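Thiol-disulfide oxidoreductase (Bacteroides thetaiotaomicron, PDB 3FW2) probably carries out thiol-disulfide redox chemistry as a member of the TlpA-like family, through the C-terminal thioredoxin-like domain described here. Local coordinates at residues Leu36-Trp41 with Leu73-Asp78. Sequence-based numbering, arbitrary orientation.
Sequences LLINFW and LGISLD
The indole of W41 takes S76 over one face, as a CH-pi contact from CB, 4.0 Å from the centroid of the five-membered ring. OD2 of D78 stands over the same face, above the CZ3-CH2 side of the six-membered ring, the carboxylate plane 83° from that of the indole, while at the rim near the ring plane lies G74, whose lack of a side chain leaves room for the indole NE1 and for the amide of N39, with ND2 of N39 3.3 Å from CA of G74. The W41 ring reaches over the neighbouring strand because CG sits between the backbone N and the carbonyl carbon (chi1 66°). The F40 ring leans to the other side of the sheet: its CD1 meets CB of I75 at 3.9 Å, the side chains running alongside. I75, branched at CB, fills the space between F40 and I38, its CD1 touching CG2 of I38 at 3.6 Å.

Strand 35-41 is the central strand of the thioredoxin-fold sheet and 70-76 its parallel neighbour, joined by a beta-alpha-beta crossover through helix 48-64. L73 bonds N to O of L37 and accepts from N39; I75 does likewise with N39 and W41, the bond from I75 N to N39 O being nearly straight (2.7 Å, 175°).

L77 N to O of W41, 2.8 Å, completes the pairing of W41 with S76, where strand 70-76 ends. The S76 hydroxyl works both ways: OG accepts from D78 N, closing an ST turn, and donates to D78 OD2 at 2.7 Å from above the carboxylate plane; D78 OD1 is held by S43.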
ATOM      1  N   LEU A  36      22.222   8.532  -0.310  1.00 11.86           N
ATOM      2  CA  LEU A  36      21.024   8.523   0.515  1.00 10.64           C
ATOM      3  C   LEU A  36      20.244   7.232   0.309  1.00 10.07           C
ATOM      4  O   LEU A  36      19.860   6.913  -0.801  1.00  9.80           O
ATOM      5  CB  LEU A  36      20.161   9.737   0.214  1.00 12.12           C
ATOM      6  CG  LEU A  36      18.887   9.931   1.015  1.00 12.40           C
ATOM      7  CD1 LEU A  36      19.114  10.098   2.511  1.00 13.76           C
ATOM      8  CD2 LEU A  36      18.097  11.141   0.407  1.00 14.24           C
ATOM      9  N   LEU A  37      20.005   6.517   1.416  1.00 10.00           N
ATOM     10  CA  LEU A  37      19.159   5.344   1.446  1.00  9.43           C
ATOM     11  C   LEU A  37      17.795   5.764   1.957  1.00  9.42           C
ATOM     12  O   LEU A  37      17.663   6.202   3.095  1.00 10.04           O
ATOM     13  CB  LEU A  37      19.739   4.299   2.385  1.00 10.94           C
ATOM     14  CG  LEU A  37      18.915   3.012   2.507  1.00  9.34           C
ATOM     15  CD1 LEU A  37      18.804   2.203   1.201  1.00 10.02           C
ATOM     16  CD2 LEU A  37      19.503   2.121   3.592  1.00 12.29           C
ATOM     17  N   ILE A  38      16.800   5.600   1.091  1.00  9.48           N
ATOM     18  CA  ILE A  38      15.408   6.023   1.353  1.00  9.73           C
ATOM     19  C   ILE A  38      14.571   4.785   1.508  1.00  8.86           C
ATOM     20  O   ILE A  38      14.605   3.921   0.609  1.00  9.82           O
ATOM     21  CB  ILE A  38      14.821   6.847   0.237  1.00  9.37           C
ATOM     22  CG1 ILE A  38      15.617   8.149   0.019  1.00 12.34           C
ATOM     23  CG2 ILE A  38      13.382   7.203   0.540  1.00 11.15           C
ATOM     24  CD1 ILE A  38      15.041   8.998  -1.160  1.00 12.46           C
ATOM     25  N   ASN A  39      13.954   4.606   2.689  1.00  9.07           N
ATOM     26  CA  ASN A  39      13.057   3.468   2.923  1.00  8.88           C
ATOM     27  C   ASN A  39      11.600   3.918   3.012  1.00  9.96           C
ATOM     28  O   ASN A  39      11.267   4.957   3.640  1.00  9.14           O
ATOM     29  CB  ASN A  39      13.475   2.636   4.123  1.00  9.11           C
ATOM     30  CG  ASN A  39      13.140   3.297   5.463  1.00  9.66           C
ATOM     31  OD1 ASN A  39      12.146   2.924   6.151  1.00 13.38           O
ATOM     32  ND2 ASN A  39      13.931   4.233   5.837  1.00  6.06           N
ATOM     33  N   PHE A  40      10.733   3.145   2.405  1.00  8.71           N
ATOM     34  CA  PHE A  40       9.309   3.429   2.377  1.00 10.00           C
ATOM     35  C   PHE A  40       8.546   2.375   3.206  1.00  9.00           C
ATOM     36  O   PHE A  40       8.846   1.178   3.144  1.00  8.65           O
ATOM     37  CB  PHE A  40       8.766   3.336   0.957  1.00 10.65           C
ATOM     38  CG  PHE A  40       9.297   4.393   0.006  1.00 10.70           C
ATOM     39  CD1 PHE A  40       8.638   5.584  -0.161  1.00 11.15           C
ATOM     40  CD2 PHE A  40      10.478   4.205  -0.656  1.00 12.05           C
ATOM     41  CE1 PHE A  40       9.117   6.559  -1.042  1.00 15.41           C
ATOM     42  CE2 PHE A  40      10.957   5.205  -1.527  1.00 14.69           C
ATOM     43  CZ  PHE A  40      10.254   6.358  -1.695  1.00  9.57           C
ATOM     44  N   TRP A  41       7.569   2.839   3.987  1.00  8.56           N
ATOM     45  CA  TRP A  41       6.887   1.979   4.938  1.00  8.48           C
ATOM     46  C   TRP A  41       5.569   2.649   5.319  1.00  8.42           C
ATOM     47  O   TRP A  41       5.269   3.772   4.887  1.00  8.54           O
ATOM     48  CB  TRP A  41       7.748   1.810   6.201  1.00  8.82           C
ATOM     49  CG  TRP A  41       7.934   3.063   7.002  1.00  6.82           C
ATOM     50  CD1 TRP A  41       8.681   4.157   6.659  1.00 10.87           C
ATOM     51  CD2 TRP A  41       7.297   3.393   8.246  1.00  7.81           C
ATOM     52  NE1 TRP A  41       8.574   5.125   7.617  1.00 11.09           N
ATOM     53  CE2 TRP A  41       7.731   4.700   8.597  1.00  9.86           C
ATOM     54  CE3 TRP A  41       6.446   2.710   9.103  1.00  9.85           C
ATOM     55  CZ2 TRP A  41       7.333   5.319   9.784  1.00 11.58           C
ATOM     56  CZ3 TRP A  41       6.040   3.318  10.267  1.00  9.95           C
ATOM     57  CH2 TRP A  41       6.466   4.620  10.586  1.00  9.17           C
ATOM     58  N   LEU A  73      16.788   8.131   5.150  1.00  9.83           N
ATOM     59  CA  LEU A  73      15.527   8.846   5.272  1.00  9.40           C
ATOM     60  C   LEU A  73      14.389   7.815   5.179  1.00  9.80           C
ATOM     61  O   LEU A  73      14.316   7.100   4.203  1.00 10.08           O
ATOM     62  CB  LEU A  73      15.314   9.829   4.106  1.00  9.65           C
ATOM     63  CG  LEU A  73      14.015  10.627   4.100  1.00 11.90           C
ATOM     64  CD1 LEU A  73      13.859  11.461   5.376  1.00 10.07           C
ATOM     65  CD2 LEU A  73      13.956  11.496   2.815  1.00 10.03           C
ATOM     66  N   GLY A  74      13.461   7.861   6.125  1.00  9.35           N
ATOM     67  CA  GLY A  74      12.262   7.038   6.076  1.00 10.04           C
ATOM     68  C   GLY A  74      11.115   7.900   5.590  1.00  9.71           C
ATOM     69  O   GLY A  74      10.858   8.986   6.126  1.00  9.77           O
ATOM     70  N   ILE A  75      10.413   7.386   4.595  1.00  9.04           N
ATOM     71  CA  ILE A  75       9.216   8.000   4.050  1.00  9.66           C
ATOM     72  C   ILE A  75       8.023   7.109   4.325  1.00 10.17           C
ATOM     73  O   ILE A  75       7.964   5.960   3.859  1.00  9.77           O
ATOM     74  CB  ILE A  75       9.341   8.238   2.561  1.00  9.48           C
ATOM     75  CG1 ILE A  75      10.515   9.199   2.271  1.00  9.77           C
ATOM     76  CG2 ILE A  75       8.027   8.776   2.020  1.00  9.74           C
ATOM     77  CD1 ILE A  75      10.726   9.585   0.836  1.00 12.16           C
ATOM     78  N   SER A  76       7.087   7.602   5.116  1.00  8.20           N
ATOM     79  CA  SER A  76       5.893   6.838   5.424  1.00  8.90           C
ATOM     80  C   SER A  76       4.730   7.152   4.516  1.00  9.15           C
ATOM     81  O   SER A  76       4.521   8.318   4.135  1.00 10.24           O
ATOM     82  CB  SER A  76       5.440   7.079   6.846  1.00 10.06           C
ATOM     83  OG  SER A  76       4.222   6.364   7.130  1.00 10.10           O
ATOM     84  N   LEU A  77       3.949   6.118   4.235  1.00  8.63           N
ATOM     85  CA  LEU A  77       2.682   6.237   3.532  1.00  9.33           C
ATOM     86  C   LEU A  77       1.490   6.171   4.490  1.00  8.25           C
ATOM     87  O   LEU A  77       0.350   5.863   4.092  1.00  9.05           O
ATOM     88  CB  LEU A  77       2.597   5.203   2.398  1.00 10.39           C
ATOM     89  CG  LEU A  77       3.768   5.269   1.433  1.00  9.79           C
ATOM     90  CD1 LEU A  77       3.569   4.171   0.384  1.00 10.72           C
ATOM     91  CD2 LEU A  77       3.949   6.656   0.766  1.00 10.29           C
ATOM     92  N   ASP A  78       1.720   6.486   5.753  1.00  8.91           N
ATOM     93  CA  ASP A  78       0.633   6.662   6.709  1.00  8.74           C
ATOM     94  C   ASP A  78      -0.301   7.830   6.323  1.00  9.38           C
ATOM     95  O   ASP A  78       0.117   8.823   5.672  1.00  9.45           O
ATOM     96  CB  ASP A  78       1.168   6.949   8.104  1.00  8.12           C
ATOM     97  CG  ASP A  78       1.541   5.706   8.853  1.00  9.70           C
ATOM     98  OD1 ASP A  78       0.620   4.929   9.142  1.00 11.46           O
ATOM     99  OD2 ASP A  78       2.719   5.505   9.161  1.00  9.64           O
TER